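PDB 2D0W: cytochrome cL from Hyphomicrobium denitrificans, which probably accepts electrons from methanol dehydrogenase through its covalently attached heme, serving methanol oxidation in the periplasm. Local coordinates for residues A[14-19]-A[90-95]; A[27-32]-A[114-119]; A[41-46]-A[134-139]; A[53-58]-A[120-125]. All coordinates share one frame; numbering follows the deposited sequence.

Overall arrangement
Contacts 2 and 4 both use helix 112-124: contact 2 sets helix 28-36 against it, contact 4 sets helix 48-58. Contact 4 lies nearest the chain centre, about 7 Å from it between centres, and joins aromatic rings beside the heme. Contacts 1 and 2 are buried too, but are mainly methyl groups against a ring, a side chain or a backbone carbonyl; contact 1 sets segment 14-19 against helix 88-97, whose other side reaches the heme, while contact 2 touches that helix through Met115 and Ile119. Contact 3, partly buried, joins two loops on the other side of the chain's centre from contact 1. It meets contact 4 through Glu43 and His124, adding a polar link.

Contact 1 (A[14-19]-A[90-95]); sequences LDVEGQ and GLFETI. With HEM (protoporphyrin IX containing Fe), chain H.
Leu14 and Glu93 form the nearest backbone pair, their CA atoms 7.8 Å apart, where the short helix 16-19 and the loop leading into it lie against helix 88-97. Leu14 touches the backbone more than the side chain: its CD2 comes to 3.8 Å from Glu93 O and 4.2 Å from Glu93 CB. Val16 and Phe92 approach from opposite directions, with Val16 CG2 at the edge of the phenyl ring, near its plane and 4.2 Å from Phe92 CE2. With CG anti to the backbone N (chi1 171°), Phe92 brings its ring out to that methyl. Asp15 is the N-cap of helix 16-19, and its OD2 accepts a weak bond from Gly18 N. The carboxylate of Glu93 does not meet segment 14-19; its OE2 accepts from Arg6 N. On the heme side of helix 88-97, Leu91 CD1 lies 3.3 Å from HEM CMA and Thr94 CG2 lies 3.6 Å from HEM C2A. Helix 88-97 thus lies between segment 14-19 and the heme, while Phe92 also reaches Phe33 of helix 28-36 and Met115 and Ile119 of helix 112-124.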
# COMPACT_ATOMS: atom_id res chain seq x y z
N LEU A 14 -4.32 14.41 9.96
CA LEU A 14 -3.17 14.43 9.10
C LEU A 14 -3.29 15.59 8.12
O LEU A 14 -4.30 15.72 7.48
CB LEU A 14 -3.11 13.10 8.34
CG LEU A 14 -2.09 12.05 8.81
CD1 LEU A 14 -1.71 12.17 10.28
CD2 LEU A 14 -2.52 10.64 8.40
N ASP A 15 -2.26 16.43 7.98
CA ASP A 15 -2.36 17.51 6.98
C ASP A 15 -1.81 17.07 5.64
O ASP A 15 -0.70 17.43 5.25
CB ASP A 15 -1.78 18.84 7.49
CG ASP A 15 -1.82 19.96 6.44
OD1 ASP A 15 -1.06 20.91 6.63
OD2 ASP A 15 -2.61 19.93 5.47
N VAL A 16 -2.60 16.27 4.94
CA VAL A 16 -2.21 15.67 3.67
C VAL A 16 -1.75 16.71 2.64
O VAL A 16 -0.64 16.63 2.15
CB VAL A 16 -3.32 14.73 3.12
CG1 VAL A 16 -2.94 14.18 1.75
CG2 VAL A 16 -3.59 13.60 4.10
N GLU A 17 -2.57 17.72 2.36
CA GLU A 17 -2.18 18.73 1.34
C GLU A 17 -0.97 19.56 1.74
O GLU A 17 -0.20 20.03 0.90
CB GLU A 17 -3.36 19.65 1.06
CG GLU A 17 -4.71 18.99 1.25
CD GLU A 17 -5.33 18.54 -0.05
OE1 GLU A 17 -6.01 17.49 -0.06
OE2 GLU A 17 -5.15 19.27 -1.07
N GLY A 18 -0.79 19.74 3.04
CA GLY A 18 0.31 20.53 3.52
C GLY A 18 1.62 19.78 3.48
O GLY A 18 2.67 20.38 3.26
N GLN A 19 1.55 18.46 3.68
CA GLN A 19 2.72 17.64 3.93
C GLN A 19 3.17 16.81 2.75
O GLN A 19 4.36 16.61 2.56
CB GLN A 19 2.55 16.79 5.20
CG GLN A 19 2.70 17.56 6.53
CD GLN A 19 4.16 17.87 6.90
OE1 GLN A 19 4.96 16.96 7.13
NE2 GLN A 19 4.50 19.16 6.96
N GLY A 90 -6.88 3.17 6.04
CA GLY A 90 -6.09 2.99 7.27
C GLY A 90 -4.61 2.81 7.02
O GLY A 90 -3.78 3.42 7.69
N LEU A 91 -4.28 1.95 6.05
CA LEU A 91 -2.90 1.71 5.64
C LEU A 91 -2.24 3.01 5.17
O LEU A 91 -1.13 3.39 5.60
CB LEU A 91 -2.86 0.60 4.55
CG LEU A 91 -1.48 0.15 4.11
CD1 LEU A 91 -0.69 -0.12 5.34
CD2 LEU A 91 -1.48 -1.10 3.22
N PHE A 92 -2.96 3.77 4.35
CA PHE A 92 -2.45 5.05 3.91
C PHE A 92 -2.13 5.93 5.15
O PHE A 92 -1.05 6.55 5.22
CB PHE A 92 -3.49 5.71 2.99
CG PHE A 92 -3.19 7.16 2.62
CD1 PHE A 92 -2.42 7.46 1.50
CD2 PHE A 92 -3.66 8.22 3.41
CE1 PHE A 92 -2.15 8.79 1.16
CE2 PHE A 92 -3.39 9.54 3.08
CZ PHE A 92 -2.64 9.83 1.95
N GLU A 93 -3.07 5.98 6.10
CA GLU A 93 -2.94 6.87 7.26
C GLU A 93 -1.72 6.40 8.09
O GLU A 93 -0.91 7.22 8.52
CB GLU A 93 -4.24 6.84 8.10
CG GLU A 93 -5.48 7.46 7.50
CD GLU A 93 -6.76 7.27 8.36
OE1 GLU A 93 -6.96 6.14 8.89
OE2 GLU A 93 -7.57 8.24 8.50
N THR A 94 -1.54 5.09 8.25
CA THR A 94 -0.38 4.56 9.01
C THR A 94 0.92 4.95 8.33
O THR A 94 1.83 5.49 8.97
CB THR A 94 -0.51 3.06 9.20
OG1 THR A 94 -1.71 2.82 9.93
CG2 THR A 94 0.70 2.46 9.95
N ILE A 95 0.99 4.73 7.02
CA ILE A 95 2.18 5.11 6.26
C ILE A 95 2.39 6.60 6.26
O ILE A 95 3.50 7.04 6.53
CB ILE A 95 2.20 4.53 4.82
CG1 ILE A 95 1.96 3.03 4.90
CG2 ILE A 95 3.58 4.81 4.13
CD1 ILE A 95 1.44 2.39 3.58
CHA HEM H . 4.45 -0.48 11.87
CHB HEM H . 4.43 0.15 7.04
CHC HEM H . 8.98 1.92 7.06
CHD HEM H . 9.33 0.14 11.57
C1A HEM H . 3.98 -0.40 10.56
C2A HEM H . 2.62 -0.62 10.07
C3A HEM H . 2.64 -0.47 8.75
C4A HEM H . 3.99 -0.12 8.32
CMA HEM H . 1.44 -0.63 7.76
CAA HEM H . 1.41 -1.02 10.94
CBA HEM H . 1.44 -2.56 11.02
CGA HEM H . 0.20 -3.13 11.71
O1A HEM H . -0.81 -2.41 11.85
O2A HEM H . 0.26 -4.32 12.11
C1B HEM H . 5.64 0.73 6.62
C2B HEM H . 6.07 1.16 5.29
C3B HEM H . 7.20 1.68 5.33
C4B HEM H . 7.72 1.59 6.65
CMB HEM H . 5.19 0.90 4.07
CAB HEM H . 7.83 2.55 4.23
CBB HEM H . 7.18 3.55 3.72
C1C HEM H . 9.49 1.57 8.29
C2C HEM H . 10.81 1.94 8.84
C3C HEM H . 10.91 1.40 10.04
C4C HEM H . 9.63 0.78 10.39
CMC HEM H . 11.94 2.34 7.91
CAC HEM H . 12.17 1.17 10.94
CBC HEM H . 12.99 2.18 11.08
C1D HEM H . 8.09 -0.10 12.13
C2D HEM H . 7.82 -0.42 13.52
C3D HEM H . 6.31 -0.60 13.62
C4D HEM H . 5.79 -0.41 12.28
CMD HEM H . 8.87 -0.53 14.66
CAD HEM H . 5.43 -0.93 14.88
CBD HEM H . 4.82 0.44 15.22
CGD HEM H . 3.64 0.36 16.15
O1D HEM H . 3.01 1.40 16.44
O2D HEM H . 3.32 -0.75 16.59
NA HEM H . 4.76 -0.13 9.46
NB HEM H . 6.76 0.97 7.39
NC HEM H . 8.78 0.90 9.28
ND HEM H . 6.88 -0.14 11.44
FE HEM H . 6.76 0.49 9.39

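Contact 2 (A[27-32]-A[114-119]); sequences TPAVKQ and NMLKLI
Van der Waals contact of Leu116 with Ala29 and Val30 in the first turn of helix 28-36, backbone included, makes the direct meeting. Leu116 CD1 is the atom that enters, lying 3.6 Å from the carbonyl Ala29 O. The same methyl is 3.8 Å from Val30 CG2. Ala29 CB is a little farther away, at 4.3 Å from Leu116 CD1. With chi2 at 179°, CD1 is anti to CA and forms the far end of the leucine, whose side chain crosses that of Val30 obliquely. The backbones approach to 7.5 Å between Val30 CA and Leu116 CA. Helix 112-124 corresponds to the C-terminal helix of the cytochrome c fold; Leu116 is on the side facing helix 28-36, whereas Leu118, on another side, touches the heme and Tyr55. Polar interactions lie at the start of helix 28-36. Thr27 is its N-cap: Val30 N donates to Thr27 OG1 at 3.2 Å with an N-H...O angle of 157°, and Lys31 N bonds to Thr27 O at 3.0 Å. Thr27 OG1 is also hydrogen-bonded to Asp113 OD1, tying the cap to the residue just before Asn114, and Lys117 NZ forms a salt bridge with Asp113 OD2. Tyr41 closes the neighbourhood from the next loop, touching Ala29, Leu116 and Lys117.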
# COMPACT_ATOMS: atom_id res chain seq x y z
N THR A 27 -3.41 12.72 -10.53
CA THR A 27 -3.62 11.49 -11.34
C THR A 27 -5.03 10.97 -11.07
O THR A 27 -5.61 11.25 -10.00
CB THR A 27 -2.58 10.35 -11.07
OG1 THR A 27 -2.88 9.73 -9.81
CG2 THR A 27 -1.12 10.89 -11.05
N PRO A 28 -5.62 10.25 -12.05
CA PRO A 28 -6.94 9.77 -11.74
C PRO A 28 -6.99 8.91 -10.49
O PRO A 28 -7.98 8.95 -9.76
CB PRO A 28 -7.30 8.95 -12.99
CG PRO A 28 -6.56 9.65 -14.09
CD PRO A 28 -5.23 9.90 -13.44
N ALA A 29 -5.93 8.16 -10.24
CA ALA A 29 -5.95 7.25 -9.10
C ALA A 29 -5.97 8.03 -7.77
O ALA A 29 -6.64 7.65 -6.83
CB ALA A 29 -4.80 6.28 -9.18
N VAL A 30 -5.23 9.10 -7.70
CA VAL A 30 -5.14 9.87 -6.48
C VAL A 30 -6.49 10.59 -6.25
O VAL A 30 -6.97 10.68 -5.11
CB VAL A 30 -4.00 10.86 -6.57
CG1 VAL A 30 -4.06 11.87 -5.37
CG2 VAL A 30 -2.68 10.10 -6.55
N LYS A 31 -7.09 11.09 -7.34
CA LYS A 31 -8.33 11.83 -7.20
C LYS A 31 -9.40 10.92 -6.68
O LYS A 31 -10.14 11.31 -5.78
CB LYS A 31 -8.70 12.56 -8.49
CG LYS A 31 -7.79 13.77 -8.71
CD LYS A 31 -7.93 14.44 -10.07
CE LYS A 31 -8.85 15.65 -9.97
NZ LYS A 31 -8.82 16.50 -11.21
N GLN A 32 -9.46 9.68 -7.16
CA GLN A 32 -10.45 8.74 -6.61
C GLN A 32 -10.16 8.38 -5.16
O GLN A 32 -11.08 8.32 -4.31
CB GLN A 32 -10.59 7.46 -7.43
CG GLN A 32 -11.55 6.48 -6.78
CD GLN A 32 -11.25 5.01 -7.10
OE1 GLN A 32 -11.13 4.65 -8.26
NE2 GLN A 32 -11.16 4.16 -6.06
N ASN A 114 2.61 7.65 -5.94
CA ASN A 114 3.55 6.61 -5.55
C ASN A 114 3.14 5.92 -4.27
O ASN A 114 3.30 4.72 -4.15
CB ASN A 114 4.99 7.14 -5.45
CG ASN A 114 5.61 7.38 -6.86
OD1 ASN A 114 5.28 6.73 -7.81
ND2 ASN A 114 6.49 8.34 -6.96
N MET A 115 2.60 6.68 -3.33
CA MET A 115 2.04 6.08 -2.11
C MET A 115 1.04 5.02 -2.47
O MET A 115 0.93 3.97 -1.81
CB MET A 115 1.34 7.16 -1.28
CG MET A 115 0.51 6.58 -0.15
SD MET A 115 1.57 6.04 1.20
CE MET A 115 1.74 7.60 2.06
N LEU A 116 0.25 5.28 -3.51
CA LEU A 116 -0.82 4.33 -3.88
C LEU A 116 -0.30 3.04 -4.50
O LEU A 116 -0.95 2.00 -4.44
CB LEU A 116 -1.85 5.02 -4.77
CG LEU A 116 -2.67 6.09 -4.09
CD1 LEU A 116 -3.62 6.67 -5.10
CD2 LEU A 116 -3.43 5.52 -2.86
N LYS A 117 0.85 3.13 -5.16
CA LYS A 117 1.51 1.98 -5.78
C LYS A 117 2.22 1.17 -4.70
O LYS A 117 2.31 -0.05 -4.72
CB LYS A 117 2.53 2.45 -6.82
CG LYS A 117 1.93 3.07 -8.10
CD LYS A 117 3.09 3.63 -8.95
CE LYS A 117 2.67 4.02 -10.33
NZ LYS A 117 1.64 5.05 -10.19
N LEU A 118 2.78 1.88 -3.75
CA LEU A 118 3.36 1.22 -2.57
C LEU A 118 2.30 0.35 -1.88
O LEU A 118 2.56 -0.79 -1.51
CB LEU A 118 3.87 2.27 -1.59
CG LEU A 118 4.32 1.79 -0.20
CD1 LEU A 118 5.35 0.65 -0.29
CD2 LEU A 118 4.83 3.01 0.63
N ILE A 119 1.13 0.92 -1.66
CA ILE A 119 0.05 0.18 -0.95
C ILE A 119 -0.37 -1.06 -1.82
O ILE A 119 -0.56 -2.16 -1.31
CB ILE A 119 -1.11 1.13 -0.68
CG1 ILE A 119 -0.76 2.09 0.46
CG2 ILE A 119 -2.45 0.37 -0.37
CD1 ILE A 119 -1.74 3.31 0.64

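Contact 3 (A[41-46]-A[134-139]); sequences YVEVAG and DWLSDE
The indole of Trp135 meets Val42 at its edge: Val42 CG1 lies near the ring plane, 4.4 Å from Trp135 CD1. Over one face of the indole, directly above that same carbon, lies Arg123 CD of helix 112-124. Val42 CG1, anti to the backbone N (chi1 166°), also reaches Trp135 O at 4.0 Å and Leu136 CD2 at 4.2 Å, so one methyl touches two consecutive residues. The side chains of Val42 and Leu136 cross at about a right angle. Leu136 CD2 further meets the aliphatic part of Glu43, 4.0 Å from Glu43 CG. The loop is shaped by a type II turn from Tyr41 to Val44, closed by Val44 N to Tyr41 O at 3.0 Å, with Glu43 in the left-handed backbone conformation at its third position. On the other segment, Ser137 caps the helix starting at Asp138, its OG taking a weak bond from Glu139 N. Glu43 divides its work: CG packs on leucine, while OE2 is hydrogen-bonded to His124 ND1. Two loops are thus joined by methyl and methylene contacts, and the carboxylate beside them would probably polarise the imidazole of helix 112-124.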
# COMPACT_ATOMS: atom_id res chain seq x y z
N TYR A 41 -5.14 1.18 -7.65
CA TYR A 41 -4.01 0.41 -8.17
C TYR A 41 -3.91 -0.99 -7.59
O TYR A 41 -3.05 -1.78 -8.01
CB TYR A 41 -2.69 1.14 -7.91
CG TYR A 41 -2.47 2.42 -8.68
CD1 TYR A 41 -3.04 2.62 -9.96
CD2 TYR A 41 -1.68 3.40 -8.16
CE1 TYR A 41 -2.80 3.78 -10.68
CE2 TYR A 41 -1.43 4.59 -8.88
CZ TYR A 41 -1.98 4.76 -10.15
OH TYR A 41 -1.74 5.93 -10.85
N VAL A 42 -4.72 -1.28 -6.59
CA VAL A 42 -4.64 -2.59 -5.92
C VAL A 42 -4.89 -3.70 -6.94
O VAL A 42 -5.84 -3.64 -7.73
CB VAL A 42 -5.58 -2.63 -4.67
CG1 VAL A 42 -5.82 -4.03 -4.11
CG2 VAL A 42 -4.98 -1.79 -3.51
N GLU A 43 -3.98 -4.67 -6.95
CA GLU A 43 -4.04 -5.81 -7.87
C GLU A 43 -4.00 -5.46 -9.38
O GLU A 43 -4.41 -6.27 -10.22
CB GLU A 43 -5.20 -6.76 -7.49
CG GLU A 43 -4.93 -7.67 -6.29
CD GLU A 43 -3.57 -8.39 -6.37
OE1 GLU A 43 -3.45 -9.38 -7.13
OE2 GLU A 43 -2.62 -7.95 -5.68
N VAL A 44 -3.55 -4.25 -9.71
CA VAL A 44 -3.22 -3.91 -11.10
C VAL A 44 -1.76 -4.30 -11.28
O VAL A 44 -0.85 -3.62 -10.76
CB VAL A 44 -3.41 -2.39 -11.43
CG1 VAL A 44 -3.06 -2.09 -12.90
CG2 VAL A 44 -4.80 -1.89 -11.08
N ALA A 45 -1.51 -5.41 -11.99
CA ALA A 45 -0.14 -5.92 -12.13
C ALA A 45 0.83 -4.84 -12.59
O ALA A 45 1.97 -4.83 -12.15
CB ALA A 45 -0.08 -7.13 -13.06
N GLY A 46 0.35 -3.90 -13.41
CA GLY A 46 1.23 -2.92 -14.05
C GLY A 46 1.86 -1.95 -13.04
O GLY A 46 2.94 -1.43 -13.26
N ASP A 134 -10.63 -6.99 3.91
CA ASP A 134 -11.38 -5.72 3.73
C ASP A 134 -10.92 -4.88 2.53
O ASP A 134 -11.64 -3.96 2.11
CB ASP A 134 -11.34 -4.85 5.01
CG ASP A 134 -11.96 -5.53 6.20
OD1 ASP A 134 -12.45 -6.69 6.08
OD2 ASP A 134 -11.97 -4.92 7.28
N TRP A 135 -9.73 -5.18 1.97
CA TRP A 135 -9.13 -4.37 0.88
C TRP A 135 -9.29 -4.93 -0.53
O TRP A 135 -8.78 -4.33 -1.51
CB TRP A 135 -7.61 -4.19 1.12
CG TRP A 135 -6.81 -5.48 0.95
CD1 TRP A 135 -6.27 -5.97 -0.21
CD2 TRP A 135 -6.45 -6.39 1.97
NE1 TRP A 135 -5.64 -7.16 0.02
CE2 TRP A 135 -5.71 -7.43 1.36
CE3 TRP A 135 -6.69 -6.45 3.34
CZ2 TRP A 135 -5.21 -8.52 2.08
CZ3 TRP A 135 -6.20 -7.52 4.06
CH2 TRP A 135 -5.48 -8.56 3.42
N LEU A 136 -9.90 -6.11 -0.63
CA LEU A 136 -10.21 -6.70 -1.96
C LEU A 136 -11.69 -6.74 -2.20
O LEU A 136 -12.45 -7.05 -1.31
CB LEU A 136 -9.64 -8.13 -2.08
CG LEU A 136 -8.12 -8.34 -1.97
CD1 LEU A 136 -7.81 -9.82 -1.87
CD2 LEU A 136 -7.50 -7.76 -3.19
N SER A 137 -12.11 -6.45 -3.43
CA SER A 137 -13.48 -6.68 -3.85
C SER A 137 -13.81 -8.15 -3.96
O SER A 137 -12.94 -9.02 -3.91
CB SER A 137 -13.74 -6.05 -5.22
OG SER A 137 -13.14 -6.83 -6.26
N ASP A 138 -15.10 -8.41 -4.16
CA ASP A 138 -15.59 -9.75 -4.48
C ASP A 138 -14.82 -10.45 -5.61
O ASP A 138 -14.49 -11.62 -5.50
CB ASP A 138 -17.10 -9.71 -4.77
CG ASP A 138 -17.49 -8.61 -5.74
OD1 ASP A 138 -16.61 -7.94 -6.31
OD2 ASP A 138 -18.70 -8.41 -5.99
N GLU A 139 -14.49 -9.76 -6.69
CA GLU A 139 -13.86 -10.46 -7.84
C GLU A 139 -12.38 -10.70 -7.56
O GLU A 139 -11.79 -11.71 -7.96
CB GLU A 139 -14.03 -9.66 -9.12
CG GLU A 139 -15.50 -9.48 -9.48
CD GLU A 139 -16.10 -10.77 -9.99
OE1 GLU A 139 -15.53 -11.33 -10.96
OE2 GLU A 139 -17.11 -11.25 -9.43

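Contact 4 (A[53-58]-A[120-125]); sequences EIYLES and AWIRHI. With HEM (protoporphyrin IX containing Fe), chain H.
Helices 48-58 and 112-124 meet here in the pairing that corresponds to the N- and C-terminal helices of the cytochrome c core, with helix 48-58 leading straight to the heme-attaching Cys59 and Cys62 and the axial ligand His63. Tyr55 and Trp121 carry the crossing. Tyr55 CB lies 3.5 Å from Trp121 CD1, and Tyr55 CG 3.6 Å from the same atom, while Trp121 NE1 comes within 3.8 Å of Tyr55 CD2. The phenol and the indole five-membered ring are turned obliquely, 55° between planes and 5.2 Å between centroids. Each ring is carried into the gap between the helices by a first torsion with CG anti to the backbone N (chi1 178° for Tyr55, 180° for Trp121). A residue later, Ile122 CG1 lies 4.4 Å from Tyr55 CD1, and its CD1 touches the heme, 3.6 Å from HEM CMB. From its own segment, Ile125 CG2 sits toward the rim of one indole face, 3.3 Å above the plane. The polar N-H of Trp121 is buried against Tyr55, and NE1 has no hydrogen-bond partner in the model, whereas Tyr55 OH is bonded to Gly64 O, which probably helps hold the phenol next to His63.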
# COMPACT_ATOMS: atom_id res chain seq x y z
N GLU A 53 9.72 -1.32 -5.92
CA GLU A 53 10.97 -0.54 -5.79
C GLU A 53 10.94 0.47 -4.61
O GLU A 53 11.93 0.62 -3.91
CB GLU A 53 11.45 0.11 -7.12
CG GLU A 53 10.42 0.88 -7.90
CD GLU A 53 10.85 1.14 -9.38
OE1 GLU A 53 11.80 1.92 -9.60
OE2 GLU A 53 10.20 0.58 -10.32
N ILE A 54 9.81 1.15 -4.45
CA ILE A 54 9.60 2.12 -3.35
C ILE A 54 9.74 1.39 -2.02
O ILE A 54 10.53 1.79 -1.15
CB ILE A 54 8.20 2.77 -3.48
CG1 ILE A 54 8.18 3.70 -4.69
CG2 ILE A 54 7.79 3.55 -2.20
CD1 ILE A 54 6.73 4.08 -5.07
N TYR A 55 9.04 0.25 -1.91
CA TYR A 55 9.06 -0.61 -0.72
C TYR A 55 10.46 -1.08 -0.32
O TYR A 55 10.90 -1.02 0.86
CB TYR A 55 8.14 -1.85 -0.94
CG TYR A 55 8.20 -2.76 0.24
CD1 TYR A 55 7.35 -2.56 1.35
CD2 TYR A 55 9.15 -3.78 0.30
CE1 TYR A 55 7.44 -3.35 2.48
CE2 TYR A 55 9.21 -4.60 1.45
CZ TYR A 55 8.37 -4.33 2.53
OH TYR A 55 8.40 -5.09 3.65
N LEU A 56 11.20 -1.51 -1.32
CA LEU A 56 12.48 -2.12 -1.06
C LEU A 56 13.39 -1.06 -0.52
O LEU A 56 14.16 -1.28 0.39
CB LEU A 56 13.06 -2.76 -2.32
CG LEU A 56 12.48 -4.13 -2.72
CD1 LEU A 56 13.08 -4.68 -4.05
CD2 LEU A 56 12.63 -5.14 -1.57
N GLU A 57 13.33 0.11 -1.14
CA GLU A 57 14.27 1.15 -0.77
C GLU A 57 14.01 1.75 0.61
O GLU A 57 14.95 2.11 1.33
CB GLU A 57 14.35 2.21 -1.86
CG GLU A 57 15.28 1.71 -3.00
CD GLU A 57 16.75 1.67 -2.59
OE1 GLU A 57 17.11 2.32 -1.60
OE2 GLU A 57 17.57 1.00 -3.27
N SER A 58 12.75 1.88 0.98
CA SER A 58 12.45 2.68 2.16
C SER A 58 11.82 1.91 3.32
O SER A 58 11.73 2.44 4.44
CB SER A 58 11.58 3.90 1.74
OG SER A 58 12.42 4.96 1.13
N ALA A 120 -0.45 -0.90 -3.14
CA ALA A 120 -0.78 -2.04 -4.03
C ALA A 120 0.23 -3.14 -3.86
O ALA A 120 -0.12 -4.33 -3.87
CB ALA A 120 -0.82 -1.62 -5.50
N TRP A 121 1.50 -2.77 -3.69
CA TRP A 121 2.58 -3.79 -3.47
C TRP A 121 2.37 -4.49 -2.15
O TRP A 121 2.50 -5.70 -2.08
CB TRP A 121 4.00 -3.20 -3.47
CG TRP A 121 5.09 -4.22 -3.23
CD1 TRP A 121 5.99 -4.28 -2.18
CD2 TRP A 121 5.39 -5.34 -4.05
NE1 TRP A 121 6.83 -5.36 -2.32
CE2 TRP A 121 6.47 -6.03 -3.47
CE3 TRP A 121 4.84 -5.83 -5.25
CZ2 TRP A 121 7.02 -7.21 -4.03
CZ3 TRP A 121 5.38 -7.02 -5.80
CH2 TRP A 121 6.46 -7.68 -5.18
N ILE A 122 2.14 -3.70 -1.07
CA ILE A 122 1.86 -4.28 0.24
C ILE A 122 0.69 -5.28 0.20
O ILE A 122 0.77 -6.35 0.79
CB ILE A 122 1.65 -3.18 1.35
CG1 ILE A 122 2.95 -2.37 1.54
CG2 ILE A 122 1.12 -3.83 2.66
CD1 ILE A 122 2.72 -1.06 2.35
N ARG A 123 -0.39 -4.94 -0.50
CA ARG A 123 -1.50 -5.90 -0.65
C ARG A 123 -1.06 -7.14 -1.41
O ARG A 123 -1.48 -8.27 -1.08
CB ARG A 123 -2.72 -5.27 -1.34
CG ARG A 123 -3.29 -3.99 -0.61
CD ARG A 123 -3.48 -4.31 0.85
NE ARG A 123 -4.26 -3.24 1.46
CZ ARG A 123 -4.44 -3.07 2.76
NH1 ARG A 123 -3.89 -3.87 3.63
NH2 ARG A 123 -5.19 -2.06 3.16
N HIS A 124 -0.24 -6.93 -2.44
CA HIS A 124 0.18 -8.07 -3.33
C HIS A 124 1.03 -9.18 -2.67
O HIS A 124 0.98 -10.35 -3.10
CB HIS A 124 0.94 -7.55 -4.57
CG HIS A 124 1.13 -8.60 -5.63
ND1 HIS A 124 0.10 -9.05 -6.43
CD2 HIS A 124 2.23 -9.26 -6.03
CE1 HIS A 124 0.56 -9.97 -7.26
NE2 HIS A 124 1.85 -10.12 -7.03
N ILE A 125 1.83 -8.78 -1.68
CA ILE A 125 2.74 -9.68 -0.93
C ILE A 125 2.10 -10.51 0.18
O ILE A 125 2.77 -11.37 0.78
CB ILE A 125 4.03 -8.91 -0.38
CG1 ILE A 125 3.69 -7.75 0.58
CG2 ILE A 125 4.94 -8.42 -1.55
CD1 ILE A 125 4.94 -6.90 0.97
CHA HEM H . 4.45 -0.48 11.87
CHB HEM H . 4.43 0.15 7.04
CHC HEM H . 8.98 1.92 7.06
CHD HEM H . 9.33 0.14 11.57
C1A HEM H . 3.98 -0.40 10.56
C2A HEM H . 2.62 -0.62 10.07
C3A HEM H . 2.64 -0.47 8.75
C4A HEM H . 3.99 -0.12 8.32
CMA HEM H . 1.44 -0.63 7.76
CAA HEM H . 1.41 -1.02 10.94
CBA HEM H . 1.44 -2.56 11.02
CGA HEM H . 0.20 -3.13 11.71
O1A HEM H . -0.81 -2.41 11.85
O2A HEM H . 0.26 -4.32 12.11
C1B HEM H . 5.64 0.73 6.62
C2B HEM H . 6.07 1.16 5.29
C3B HEM H . 7.20 1.68 5.33
C4B HEM H . 7.72 1.59 6.65
CMB HEM H . 5.19 0.90 4.07
CAB HEM H . 7.83 2.55 4.23
CBB HEM H . 7.18 3.55 3.72
C1C HEM H . 9.49 1.57 8.29
C2C HEM H . 10.81 1.94 8.84
C3C HEM H . 10.91 1.40 10.04
C4C HEM H . 9.63 0.78 10.39
CMC HEM H . 11.94 2.34 7.91
CAC HEM H . 12.17 1.17 10.94
CBC HEM H . 12.99 2.18 11.08
C1D HEM H . 8.09 -0.10 12.13
C2D HEM H . 7.82 -0.42 13.52
C3D HEM H . 6.31 -0.60 13.62
C4D HEM H . 5.79 -0.41 12.28
CMD HEM H . 8.87 -0.53 14.66
CAD HEM H . 5.43 -0.93 14.88
CBD HEM H . 4.82 0.44 15.22
CGD HEM H . 3.64 0.36 16.15
O1D HEM H . 3.01 1.40 16.44
O2D HEM H . 3.32 -0.75 16.59
NA HEM H . 4.76 -0.13 9.46
NB HEM H . 6.76 0.97 7.39
NC HEM H . 8.78 0.90 9.28
ND HEM H . 6.88 -0.14 11.44
FE HEM H . 6.76 0.49 9.39